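Local coordinates for beta-lactamase (Burkholderia cenocepacia, PDB 5E2G), which probably hydrolyses beta-lactam rings to give substituted beta-amino acids, as expected of a class C beta-lactamase, at residues Ala22-Ala27 and Leu337-Val342; Lys89-Leu94 and Gly157-Lys162; Ile187-Ala192 and Gly221-Ala226; Glu270-Pro275 and Ala308-Lys313. All blocks are in the same frame, centred on the assembly; numbering follows the deposited sequence.

Contact 1 (Ala22-Ala27 and Leu337-Val342)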
loop_
_atom_site.group_PDB
_atom_site.type_symbol
_atom_site.label_atom_id
_atom_site.label_comp_id
_atom_site.label_asym_id
_atom_site.label_seq_id
_atom_site.Cartn_x
_atom_site.Cartn_y
_atom_site.Cartn_z
ATOM N N ALA A 22 -11.558 19.105 -7.293
ATOM C CA ALA A 22 -12.822 19.096 -6.564
ATOM C C ALA A 22 -12.858 17.942 -5.570
ATOM O O ALA A 22 -13.782 17.129 -5.559
ATOM C CB ALA A 22 -14.013 19.035 -7.525
ATOM N N ILE A 23 -11.819 17.854 -4.752
ATOM C CA ILE A 23 -11.752 16.874 -3.673
ATOM C C ILE A 23 -12.462 17.476 -2.464
ATOM O O ILE A 23 -12.027 18.530 -1.972
ATOM C CB ILE A 23 -10.308 16.501 -3.328
ATOM C CG1 ILE A 23 -9.547 16.123 -4.598
ATOM C CG2 ILE A 23 -10.290 15.352 -2.350
ATOM C CD1 ILE A 23 -10.195 15.010 -5.373
ATOM N N PRO A 24 -13.555 16.874 -1.983
ATOM C CA PRO A 24 -14.227 17.430 -0.795
ATOM C C PRO A 24 -13.326 17.504 0.422
ATOM O O PRO A 24 -13.415 18.468 1.193
ATOM C CB PRO A 24 -15.402 16.465 -0.576
ATOM C CG PRO A 24 -15.675 15.905 -1.937
ATOM C CD PRO A 24 -14.329 15.785 -2.602
ATOM N N GLY A 25 -12.444 16.529 0.605
ATOM C CA GLY A 25 -11.629 16.498 1.799
ATOM C C GLY A 25 -10.341 15.741 1.590
ATOM O O GLY A 25 -10.223 14.885 0.707
HETATM N N MSE A 26 -9.365 16.077 2.424
HETATM C CA MSE A 26 -8.090 15.382 2.476
HETATM C C MSE A 26 -7.565 15.363 3.896
HETATM O O MSE A 26 -7.811 16.273 4.669
HETATM C CB MSE A 26 -7.047 16.040 1.568
HETATM C CG MSE A 26 -7.385 16.033 0.107
HETATM SE SE MSE A 26 -5.817 16.461 -0.926
HETATM C CE MSE A 26 -4.740 14.877 -0.536
ATOM N N ALA A 27 -6.824 14.321 4.236
ATOM C CA ALA A 27 -6.080 14.268 5.480
ATOM C C ALA A 27 -4.619 14.037 5.132
ATOM O O ALA A 27 -4.302 13.144 4.339
ATOM C CB ALA A 27 -6.608 13.169 6.402
ATOM N N LEU A 337 -4.351 11.365 1.931
ATOM C CA LEU A 337 -5.614 10.659 1.767
ATOM C C LEU A 337 -6.656 11.642 1.269
ATOM O O LEU A 337 -6.824 12.712 1.852
ATOM C CB LEU A 337 -6.086 10.022 3.077
ATOM C CG LEU A 337 -5.036 9.353 3.957
ATOM C CD1 LEU A 337 -5.688 8.787 5.191
ATOM C CD2 LEU A 337 -4.349 8.267 3.202
ATOM N N ALA A 338 -7.354 11.275 0.201
ATOM C CA ALA A 338 -8.360 12.140 -0.391
ATOM C C ALA A 338 -9.577 11.307 -0.749
ATOM O O ALA A 338 -9.443 10.197 -1.267
ATOM C CB ALA A 338 -7.823 12.851 -1.636
ATOM N N ASN A 339 -10.766 11.839 -0.462
ATOM C CA ASN A 339 -11.991 11.147 -0.859
ATOM C C ASN A 339 -12.472 11.598 -2.228
ATOM O O ASN A 339 -13.664 11.811 -2.456
ATOM C CB ASN A 339 -13.077 11.312 0.204
ATOM C CG ASN A 339 -13.527 12.739 0.369
ATOM O OD1 ASN A 339 -12.833 13.666 -0.041
ATOM N ND2 ASN A 339 -14.694 12.929 0.977
ATOM N N GLY A 340 -11.540 11.743 -3.164
ATOM C CA GLY A 340 -11.851 12.006 -4.553
ATOM C C GLY A 340 -10.698 11.515 -5.396
ATOM O O GLY A 340 -9.705 10.997 -4.885
ATOM N N ASN A 341 -10.836 11.696 -6.704
ATOM C CA ASN A 341 -9.866 11.191 -7.674
ATOM C C ASN A 341 -8.802 12.251 -7.928
ATOM O O ASN A 341 -9.103 13.329 -8.451
ATOM C CB ASN A 341 -10.567 10.791 -8.972
ATOM C CG ASN A 341 -11.231 9.424 -8.888
ATOM O OD1 ASN A 341 -10.888 8.512 -9.642
ATOM N ND2 ASN A 341 -12.177 9.274 -7.967
ATOM N N VAL A 342 -7.566 11.950 -7.546
ATOM C CA VAL A 342 -6.426 12.836 -7.744
ATOM C C VAL A 342 -5.437 12.117 -8.644
ATOM O O VAL A 342 -5.064 10.977 -8.350
ATOM C CB VAL A 342 -5.746 13.231 -6.420
ATOM C CG1 VAL A 342 -4.567 14.162 -6.689
ATOM C CG2 VAL A 342 -6.737 13.872 -5.474
#
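A27 and L337 are joined by two main-chain hydrogen bonds, A27 N to L337 O at 2.9 Å and L337 N to A27 O at 3.0 Å; M26 and A338 form the adjoining non-hydrogen-bonded pair. The ladder fades one step further on, where N339 N reaches G25 O at 3.3 Å in a weak bond. A side chain then continues the pairing. N339 places CG between its backbone N and carbonyl carbon (chi1 65°), which carries OD1 to G25 N at 3.0 Å. That bond is bent, 131° at the hydrogen, and its donor lies 17° from the amide's carbonyl plane. Strands 25-32 and 332-338 join parts of the chain near its N and C termini, just inside terminal helices 3-21 and 344-357, in the central antiparallel sheet of the class C beta-lactamase fold, with helix 3-21 packed on the face that bears M26 and A338. Apolar contacts complete the interface. I23 puts CG2 on A338 CB at 3.6 Å, while CD1 rests on G340 CA at 3.5 Å and on V342 CG2 at 3.6 Å, the I23 and V342 side chains crossing at about a right angle. Selenomethionine M26 bends at chi3, its CE returning to within 3.8 Å of A338 CB.

Contact 2 (Lys89-Leu94 and Gly157-Lys162); sequences KYLPEL and GWLTAK
Y90 and L159 mark the closest backbone approach, CA to CA 6.5 Å, where Y90 and L91, in the region of the short helix 87-90, meet the flank of helix 150-164. The central piece is one methyl group: L159 CD2 sits 3.8 Å from Y90 CB and 4.0 Å from L91 CG, so that it touches two consecutive residues at once. L159 owes this reach to a CG anti to its carbonyl carbon (chi1 -63°) and a nearly extended chi2. The L91 side chain crosses it at about a right angle and sends CD2 toward the six-membered ring of W158, meeting CZ3 at 3.9 Å, in the indole plane and at its edge. W158 is modelled in two conformers, so this last contact is doubtful in detail. One turn further along the helix, K162 adds its CB at 4.2 Å from Y90 CB before its chain bends at chi2. The Y90 ring carries K89 CG over one face, 4.0 Å above the plane, and L159 O over the opposite one, while Y90 OH is hydrogen-bonded to D85. Helix 104-108 lies against both Y90 and L159, and helix 126-135 against L91, which places the contact within the helical part of the fold. With its touching atoms almost all carbon, the junction depends on shape and exclusion of water rather than on directional bonds.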
loop_
_atom_site.group_PDB
_atom_site.type_symbol
_atom_site.label_atom_id
_atom_site.label_comp_id
_atom_site.label_asym_id
_atom_site.label_seq_id
_atom_site.Cartn_x
_atom_site.Cartn_y
_atom_site.Cartn_z
ATOM N N LYS A 89 2.435 -25.245 -2.387
ATOM C CA LYS A 89 2.694 -25.752 -1.041
ATOM C C LYS A 89 1.469 -25.606 -0.151
ATOM O O LYS A 89 1.172 -26.493 0.656
ATOM C CB LYS A 89 3.879 -25.018 -0.419
ATOM C CG LYS A 89 4.167 -25.422 1.006
ATOM C CD LYS A 89 5.290 -24.596 1.601
ATOM C CE LYS A 89 5.669 -25.101 2.979
ATOM N NZ LYS A 89 6.791 -24.313 3.579
ATOM N N TYR A 90 0.749 -24.491 -0.278
ATOM C CA TYR A 90 -0.399 -24.198 0.568
ATOM C C TYR A 90 -1.736 -24.510 -0.097
ATOM O O TYR A 90 -2.732 -24.694 0.610
ATOM C CB TYR A 90 -0.342 -22.731 1.011
ATOM C CG TYR A 90 0.968 -22.431 1.705
ATOM C CD1 TYR A 90 1.211 -22.910 2.982
ATOM C CD2 TYR A 90 1.980 -21.709 1.070
ATOM C CE1 TYR A 90 2.409 -22.666 3.623
ATOM C CE2 TYR A 90 3.183 -21.457 1.703
ATOM C CZ TYR A 90 3.391 -21.942 2.983
ATOM O OH TYR A 90 4.573 -21.718 3.651
ATOM N N LEU A 91 -1.777 -24.589 -1.426
ATOM C CA LEU A 91 -2.947 -25.051 -2.170
ATOM C C LEU A 91 -2.536 -26.320 -2.895
ATOM O O LEU A 91 -2.101 -26.272 -4.052
ATOM C CB LEU A 91 -3.448 -23.996 -3.154
ATOM C CG LEU A 91 -3.957 -22.696 -2.544
ATOM C CD1 LEU A 91 -4.401 -21.750 -3.651
ATOM C CD2 LEU A 91 -5.082 -22.961 -1.540
ATOM N N PRO A 92 -2.658 -27.479 -2.257
ATOM C CA PRO A 92 -2.110 -28.708 -2.847
ATOM C C PRO A 92 -2.722 -29.087 -4.183
ATOM O O PRO A 92 -2.063 -29.763 -4.980
ATOM C CB PRO A 92 -2.413 -29.763 -1.776
ATOM C CG PRO A 92 -2.566 -28.995 -0.517
ATOM C CD PRO A 92 -3.188 -27.697 -0.905
ATOM N N GLU A 93 -3.970 -28.690 -4.444
ATOM C CA GLU A 93 -4.605 -29.027 -5.715
ATOM C C GLU A 93 -3.830 -28.454 -6.895
ATOM O O GLU A 93 -3.718 -29.098 -7.946
ATOM C CB GLU A 93 -6.046 -28.513 -5.736
ATOM C CG GLU A 93 -6.931 -29.021 -4.609
ATOM C CD GLU A 93 -8.389 -29.134 -5.035
ATOM O OE1 GLU A 93 -8.631 -29.523 -6.199
ATOM O OE2 GLU A 93 -9.289 -28.829 -4.219
ATOM N N LEU A 94 -3.291 -27.240 -6.739
ATOM C CA LEU A 94 -2.596 -26.540 -7.811
ATOM C C LEU A 94 -1.253 -27.153 -8.150
ATOM O O LEU A 94 -0.629 -26.718 -9.122
ATOM C CB LEU A 94 -2.393 -25.076 -7.440
ATOM C CG LEU A 94 -3.659 -24.288 -7.128
ATOM C CD1 LEU A 94 -3.334 -22.813 -6.880
ATOM C CD2 LEU A 94 -4.662 -24.456 -8.257
ATOM N N GLY A 157 -1.733 -12.455 0.453
ATOM C CA GLY A 157 -2.367 -12.427 1.758
ATOM C C GLY A 157 -3.086 -13.720 2.081
ATOM O O GLY A 157 -3.038 -14.196 3.220
ATOM N N TRP A 158 -3.781 -14.290 1.092
ATOM C CA TRP A 158 -4.456 -15.569 1.285
ATOM C C TRP A 158 -3.479 -16.629 1.762
ATOM O O TRP A 158 -3.722 -17.314 2.761
ATOM C CB TRP A 158 -5.116 -16.016 -0.020
ATOM C CG TRP A 158 -6.545 -16.433 0.135
ATOM C CD1 TRP A 158 -7.579 -15.651 0.558
ATOM C CD2 TRP A 158 -7.107 -17.722 -0.146
ATOM N NE1 TRP A 158 -8.749 -16.372 0.566
ATOM C CE2 TRP A 158 -8.487 -17.646 0.136
ATOM C CE3 TRP A 158 -6.579 -18.933 -0.606
ATOM C CZ2 TRP A 158 -9.345 -18.730 -0.021
ATOM C CZ3 TRP A 158 -7.437 -20.009 -0.768
ATOM C CH2 TRP A 158 -8.804 -19.900 -0.476
ATOM N N LEU A 159 -2.350 -16.757 1.063
ATOM C CA LEU A 159 -1.404 -17.828 1.341
ATOM C C LEU A 159 -0.672 -17.610 2.654
ATOM O O LEU A 159 -0.358 -18.580 3.349
ATOM C CB LEU A 159 -0.413 -17.951 0.187
ATOM C CG LEU A 159 -1.060 -18.343 -1.143
ATOM C CD1 LEU A 159 -0.116 -18.075 -2.318
ATOM C CD2 LEU A 159 -1.516 -19.800 -1.128
ATOM N N THR A 160 -0.401 -16.352 3.009
ATOM C CA THR A 160 0.182 -16.045 4.315
ATOM C C THR A 160 -0.749 -16.462 5.452
ATOM O O THR A 160 -0.301 -17.008 6.467
ATOM C CB THR A 160 0.494 -14.555 4.403
ATOM O OG1 THR A 160 1.426 -14.205 3.376
ATOM C CG2 THR A 160 1.065 -14.202 5.770
ATOM N N ALA A 161 -2.051 -16.220 5.294
ATOM C CA ALA A 161 -3.006 -16.646 6.307
ATOM C C ALA A 161 -3.055 -18.165 6.421
ATOM O O ALA A 161 -3.156 -18.703 7.528
ATOM C CB ALA A 161 -4.383 -16.078 5.996
ATOM N N LYS A 162 -2.996 -18.875 5.289
ATOM C CA LYS A 162 -2.874 -20.331 5.332
ATOM C C LYS A 162 -1.671 -20.752 6.165
ATOM O O LYS A 162 -1.781 -21.592 7.064
ATOM C CB LYS A 162 -2.744 -20.898 3.917
ATOM C CG LYS A 162 -4.044 -21.114 3.201
ATOM C CD LYS A 162 -4.772 -22.334 3.723
ATOM C CE LYS A 162 -6.063 -22.534 2.977
ATOM N NZ LYS A 162 -6.804 -23.699 3.490
#

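Contact 3 (Ile187-Ala192 and Gly221-Ala226)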
loop_
_atom_site.group_PDB
_atom_site.type_symbol
_atom_site.label_atom_id
_atom_site.label_comp_id
_atom_site.label_asym_id
_atom_site.label_seq_id
_atom_site.Cartn_x
_atom_site.Cartn_y
_atom_site.Cartn_z
ATOM N N ILE A 187 -10.022 -3.890 8.236
ATOM C CA ILE A 187 -10.468 -4.577 7.031
ATOM C C ILE A 187 -11.986 -4.535 6.949
ATOM O O ILE A 187 -12.566 -4.202 5.908
ATOM C CB ILE A 187 -9.941 -6.024 7.013
ATOM C CG1 ILE A 187 -8.412 -6.047 6.974
ATOM C CG2 ILE A 187 -10.520 -6.795 5.842
ATOM C CD1 ILE A 187 -7.823 -5.371 5.760
ATOM N N ASN A 188 -12.646 -4.859 8.058
ATOM C CA ASN A 188 -14.094 -4.765 8.210
ATOM C C ASN A 188 -14.383 -3.628 9.183
ATOM O O ASN A 188 -14.024 -3.710 10.360
ATOM C CB ASN A 188 -14.667 -6.085 8.715
ATOM C CG ASN A 188 -14.355 -7.235 7.792
ATOM O OD1 ASN A 188 -13.680 -8.193 8.174
ATOM N ND2 ASN A 188 -14.832 -7.143 6.556
ATOM N N VAL A 189 -15.010 -2.571 8.690
ATOM C CA VAL A 189 -15.286 -1.411 9.544
ATOM C C VAL A 189 -16.431 -1.749 10.495
ATOM O O VAL A 189 -17.499 -2.192 10.037
ATOM C CB VAL A 189 -15.618 -0.188 8.693
ATOM C CG1 VAL A 189 -15.951 1.003 9.585
ATOM C CG2 VAL A 189 -14.452 0.151 7.767
ATOM N N PRO A 190 -16.264 -1.550 11.803
ATOM C CA PRO A 190 -17.301 -1.944 12.762
ATOM C C PRO A 190 -18.470 -0.973 12.768
ATOM O O PRO A 190 -18.373 0.162 12.306
ATOM C CB PRO A 190 -16.571 -1.914 14.108
ATOM C CG PRO A 190 -15.126 -1.754 13.794
ATOM C CD PRO A 190 -15.061 -1.056 12.484
ATOM N N ALA A 191 -19.588 -1.444 13.330
ATOM C CA ALA A 191 -20.810 -0.645 13.341
ATOM C C ALA A 191 -20.597 0.678 14.056
ATOM O O ALA A 191 -20.973 1.736 13.543
ATOM C CB ALA A 191 -21.947 -1.425 13.992
ATOM N N ALA A 192 -19.971 0.646 15.234
ATOM C CA ALA A 192 -19.700 1.886 15.953
ATOM C C ALA A 192 -18.810 2.848 15.170
ATOM O O ALA A 192 -18.710 4.021 15.551
ATOM C CB ALA A 192 -19.067 1.576 17.311
ATOM N N GLY A 221 -8.475 -3.809 0.976
ATOM C CA GLY A 221 -9.532 -3.787 1.962
ATOM C C GLY A 221 -9.352 -2.830 3.113
ATOM O O GLY A 221 -10.236 -2.768 3.970
ATOM N N VAL A 222 -8.257 -2.072 3.165
ATOM C CA VAL A 222 -7.961 -1.259 4.341
ATOM C C VAL A 222 -8.690 0.076 4.259
ATOM O O VAL A 222 -8.601 0.800 3.257
ATOM C CB VAL A 222 -6.448 -1.049 4.513
ATOM C CG1 VAL A 222 -6.202 -0.150 5.700
ATOM C CG2 VAL A 222 -5.736 -2.374 4.711
ATOM N N ARG A 223 -9.425 0.389 5.320
ATOM C CA ARG A 223 -9.890 1.727 5.637
ATOM C C ARG A 223 -9.116 2.197 6.860
ATOM O O ARG A 223 -8.880 1.410 7.780
ATOM C CB ARG A 223 -11.391 1.727 5.924
ATOM C CG ARG A 223 -12.295 1.907 4.703
ATOM C CD ARG A 223 -12.070 0.885 3.591
ATOM N NE ARG A 223 -12.378 -0.487 3.979
ATOM C CZ ARG A 223 -13.550 -1.079 3.781
ATOM N NH1 ARG A 223 -14.545 -0.420 3.209
ATOM N NH2 ARG A 223 -13.729 -2.334 4.161
ATOM N N THR A 224 -8.693 3.459 6.873
ATOM C CA THR A 224 -7.833 3.918 7.961
ATOM C C THR A 224 -7.853 5.439 8.027
ATOM O O THR A 224 -8.421 6.114 7.164
ATOM C CB THR A 224 -6.397 3.384 7.795
ATOM O OG1 THR A 224 -5.588 3.789 8.910
ATOM C CG2 THR A 224 -5.773 3.896 6.508
ATOM N N THR A 225 -7.236 5.968 9.082
ATOM C CA THR A 225 -7.065 7.399 9.281
ATOM C C THR A 225 -5.665 7.827 8.864
ATOM O O THR A 225 -4.759 7.005 8.704
ATOM C CB THR A 225 -7.282 7.797 10.742
ATOM O OG1 THR A 225 -6.241 7.232 11.543
ATOM C CG2 THR A 225 -8.613 7.305 11.239
ATOM N N ALA A 226 -5.491 9.143 8.717
ATOM C CA ALA A 226 -4.171 9.663 8.389
ATOM C C ALA A 226 -3.193 9.385 9.513
ATOM O O ALA A 226 -2.034 9.035 9.262
ATOM C CB ALA A 226 -4.238 11.158 8.096
HETATM O O HOH W 1 -16.246 -3.003 5.869
#
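R223 bends twice, at chi2 (56°) and chi3 (64°), and these turns fold its guanidinium back beside its own strand to meet the carbonyl of I187. NH2 donates to I187 O at 2.8 Å, with 144° at the hydrogen and the acceptor in the guanidinium plane. NE donates to G221 O at 3.1 Å, approaching from above that carbonyl's plane instead of along a lone pair. The two acceptors, I187 O and G221 O, lie 3.4 Å apart, and their mutual repulsion is probably eased by the cation that binds both. A water extends the pattern: it accepts from V189 N at 3.1 Å and, weakly, from R223 NH2. NH1 has its partner in Y197 OH, so each guanidinium nitrogen is engaged. V189 CG2 lies over one face of the group, 4.2 Å above the plane, and also touches R223 CB. Beside this polar centre I187 CD1 packs on V222 CG2 at 3.8 Å. What results is a buried arginine tying an irregular loop, the one following helix 168-180, to strand 223-224. That strand pairs with strand 58-59 in a small antiparallel ribbon and is followed by T225, the N-cap of helix 226-235.

Contact 4 (Glu270-Pro275 and Ala308-Lys313); sequences EQYPYP and ATWINK
Q271 and I311 lie side by side as a non-hydrogen-bonded pair between two bonded ones, in the antiparallel ladder of strands 270-273 and 309-316, part of the main sheet. E270 N donates to N312 O at 3.2 Å, and N312 N donates to E270 O at 2.9 Å, nearly straight at 167°. The next bonded pair is less even: W310 N to Y272 O measures 2.8 Å, while Y272 N to W310 O, at 2.9 Å, is bent to 137°. P273, which has no N-H, falls at a non-hydrogen-bonded position opposite T309, so this ladder loses nothing; beyond it Y274 N donates to A308 O at 2.9 Å, from 39° above the carbonyl plane. Neighbouring strands pair with the residues in between, Q271 with T264 and I311 with F326. Side-chain donors look outward: W310 NE1 binds Y323 OH, and T309 OG1 bonds N306 O. K313 fits the lysine of a K(T/S)G-type motif, so its NZ, bonded to Y148 OH, probably faces the active site. E270 OE2 makes a salt bridge to R146 and stands 4.3 Å from K313 NZ, beyond salt-bridge range; a water fills the step, donating to OE2 at 2.7 Å and accepting from NZ at 2.9 Å.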
loop_
_atom_site.group_PDB
_atom_site.type_symbol
_atom_site.label_atom_id
_atom_site.label_comp_id
_atom_site.label_asym_id
_atom_site.label_seq_id
_atom_site.Cartn_x
_atom_site.Cartn_y
_atom_site.Cartn_z
ATOM N N GLU A 270 7.779 0.216 -3.414
ATOM C CA GLU A 270 8.557 0.578 -4.589
ATOM C C GLU A 270 9.509 1.698 -4.195
ATOM O O GLU A 270 9.146 2.570 -3.402
ATOM C CB GLU A 270 7.618 1.000 -5.733
ATOM C CG GLU A 270 6.507 -0.034 -5.993
ATOM C CD GLU A 270 5.225 0.568 -6.557
ATOM O OE1 GLU A 270 5.173 1.803 -6.750
ATOM O OE2 GLU A 270 4.268 -0.196 -6.810
ATOM N N GLN A 271 10.739 1.668 -4.709
ATOM C CA GLN A 271 11.747 2.579 -4.187
ATOM C C GLN A 271 12.674 3.072 -5.283
ATOM O O GLN A 271 12.717 2.532 -6.394
ATOM C CB GLN A 271 12.566 1.925 -3.069
ATOM C CG GLN A 271 13.636 1.016 -3.573
ATOM C CD GLN A 271 14.412 0.335 -2.470
ATOM O OE1 GLN A 271 15.532 -0.116 -2.689
ATOM N NE2 GLN A 271 13.832 0.247 -1.290
ATOM N N TYR A 272 13.412 4.128 -4.943
ATOM C CA TYR A 272 14.343 4.806 -5.834
ATOM C C TYR A 272 15.519 5.267 -4.993
ATOM O O TYR A 272 15.344 5.553 -3.802
ATOM C CB TYR A 272 13.678 6.004 -6.538
ATOM C CG TYR A 272 12.373 5.647 -7.206
ATOM C CD1 TYR A 272 12.339 5.241 -8.532
ATOM C CD2 TYR A 272 11.180 5.676 -6.498
ATOM C CE1 TYR A 272 11.155 4.884 -9.142
ATOM C CE2 TYR A 272 9.984 5.317 -7.098
ATOM C CZ TYR A 272 9.975 4.927 -8.421
ATOM O OH TYR A 272 8.793 4.569 -9.019
ATOM N N PRO A 273 16.723 5.347 -5.562
ATOM C CA PRO A 273 17.845 5.906 -4.804
ATOM C C PRO A 273 17.525 7.315 -4.342
ATOM O O PRO A 273 16.880 8.085 -5.052
ATOM C CB PRO A 273 19.007 5.892 -5.805
ATOM C CG PRO A 273 18.574 5.050 -6.917
ATOM C CD PRO A 273 17.089 5.024 -6.952
ATOM N N TYR A 274 17.956 7.639 -3.129
ATOM C CA TYR A 274 17.813 8.995 -2.614
ATOM C C TYR A 274 19.182 9.659 -2.476
ATOM O O TYR A 274 20.122 9.027 -1.999
ATOM C CB TYR A 274 17.100 8.996 -1.272
ATOM C CG TYR A 274 16.799 10.386 -0.770
ATOM C CD1 TYR A 274 15.636 11.042 -1.154
ATOM C CD2 TYR A 274 17.684 11.055 0.075
ATOM C CE1 TYR A 274 15.354 12.313 -0.706
ATOM C CE2 TYR A 274 17.408 12.334 0.524
ATOM C CZ TYR A 274 16.241 12.956 0.131
ATOM O OH TYR A 274 15.946 14.226 0.572
ATOM N N PRO A 275 19.306 10.935 -2.889
ATOM C CA PRO A 275 18.302 11.867 -3.432
ATOM C C PRO A 275 17.749 11.448 -4.795
ATOM O O PRO A 275 18.446 10.773 -5.552
ATOM C CB PRO A 275 19.074 13.189 -3.559
ATOM C CG PRO A 275 20.332 13.001 -2.770
ATOM C CD PRO A 275 20.642 11.546 -2.840
ATOM N N ALA A 308 18.950 5.220 2.489
ATOM C CA ALA A 308 19.122 6.291 1.514
ATOM C C ALA A 308 18.253 6.069 0.278
ATOM O O ALA A 308 18.753 6.071 -0.853
ATOM C CB ALA A 308 20.597 6.409 1.125
ATOM N N THR A 309 16.947 5.884 0.477
ATOM C CA THR A 309 16.033 5.630 -0.626
ATOM C C THR A 309 14.764 6.449 -0.450
ATOM O O THR A 309 14.445 6.906 0.647
ATOM C CB THR A 309 15.679 4.138 -0.741
ATOM O OG1 THR A 309 15.362 3.611 0.549
ATOM C CG2 THR A 309 16.833 3.379 -1.259
ATOM N N TRP A 310 14.066 6.662 -1.559
ATOM C CA TRP A 310 12.704 7.183 -1.569
ATOM C C TRP A 310 11.782 5.986 -1.763
ATOM O O TRP A 310 11.785 5.365 -2.827
ATOM C CB TRP A 310 12.516 8.214 -2.680
ATOM C CG TRP A 310 11.078 8.707 -2.861
ATOM C CD1 TRP A 310 10.011 7.990 -3.325
ATOM C CD2 TRP A 310 10.584 10.040 -2.622
ATOM N NE1 TRP A 310 8.887 8.784 -3.372
ATOM C CE2 TRP A 310 9.214 10.043 -2.943
ATOM C CE3 TRP A 310 11.170 11.227 -2.160
ATOM C CZ2 TRP A 310 8.420 11.184 -2.814
ATOM C CZ3 TRP A 310 10.375 12.357 -2.035
ATOM C CH2 TRP A 310 9.018 12.325 -2.363
ATOM N N ILE A 311 11.013 5.658 -0.731
ATOM C CA ILE A 311 10.125 4.502 -0.716
ATOM C C ILE A 311 8.702 5.023 -0.780
ATOM O O ILE A 311 8.341 5.924 -0.015
ATOM C CB ILE A 311 10.344 3.657 0.549
ATOM C CG1 ILE A 311 11.813 3.249 0.676
ATOM C CG2 ILE A 311 9.418 2.450 0.554
ATOM C CD1 ILE A 311 12.162 2.665 2.015
ATOM N N ASN A 312 7.895 4.481 -1.691
ATOM C CA ASN A 312 6.536 4.996 -1.852
ATOM C C ASN A 312 5.572 3.901 -2.302
ATOM O O ASN A 312 5.961 2.778 -2.629
ATOM C CB ASN A 312 6.489 6.207 -2.817
ATOM C CG ASN A 312 6.836 5.860 -4.265
ATOM O OD1 ASN A 312 7.126 4.714 -4.618
ATOM N ND2 ASN A 312 6.793 6.870 -5.115
ATOM N N LYS A 313 4.288 4.250 -2.290
ATOM C CA LYS A 313 3.235 3.398 -2.821
ATOM C C LYS A 313 2.003 4.254 -3.073
ATOM O O LYS A 313 1.653 5.097 -2.245
ATOM C CB LYS A 313 2.889 2.261 -1.854
ATOM C CG LYS A 313 1.789 1.345 -2.346
ATOM C CD LYS A 313 2.301 0.446 -3.445
ATOM C CE LYS A 313 1.146 -0.274 -4.125
ATOM N NZ LYS A 313 0.436 0.598 -5.117
HETATM O O HOH W 2 1.847 0.671 -7.642
#

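Contacts 1 and 4 belong to the same large sheet, their centres 24 Å apart and their nearest atoms about 9 Å. Contact 1 joins strands from near the two chain ends and so encloses the other three in sequence. It touches contact 3 directly: A27 CB lies 3.5 Å from A226 CB, and L337 CD1 packs on the same helix start. Contact 4 carries K313, which with S62, K65 and Y148 fits the active-site pattern of serine beta-lactamases. Contact 3, about 11 Å from contact 4 at nearest atoms, borders the same region through V222 N, bonded to S64 OG. Contact 2 lies across the chain's centre from contact 1, centres 37 Å apart, though its nearest atoms are about 10 Å from contact 3.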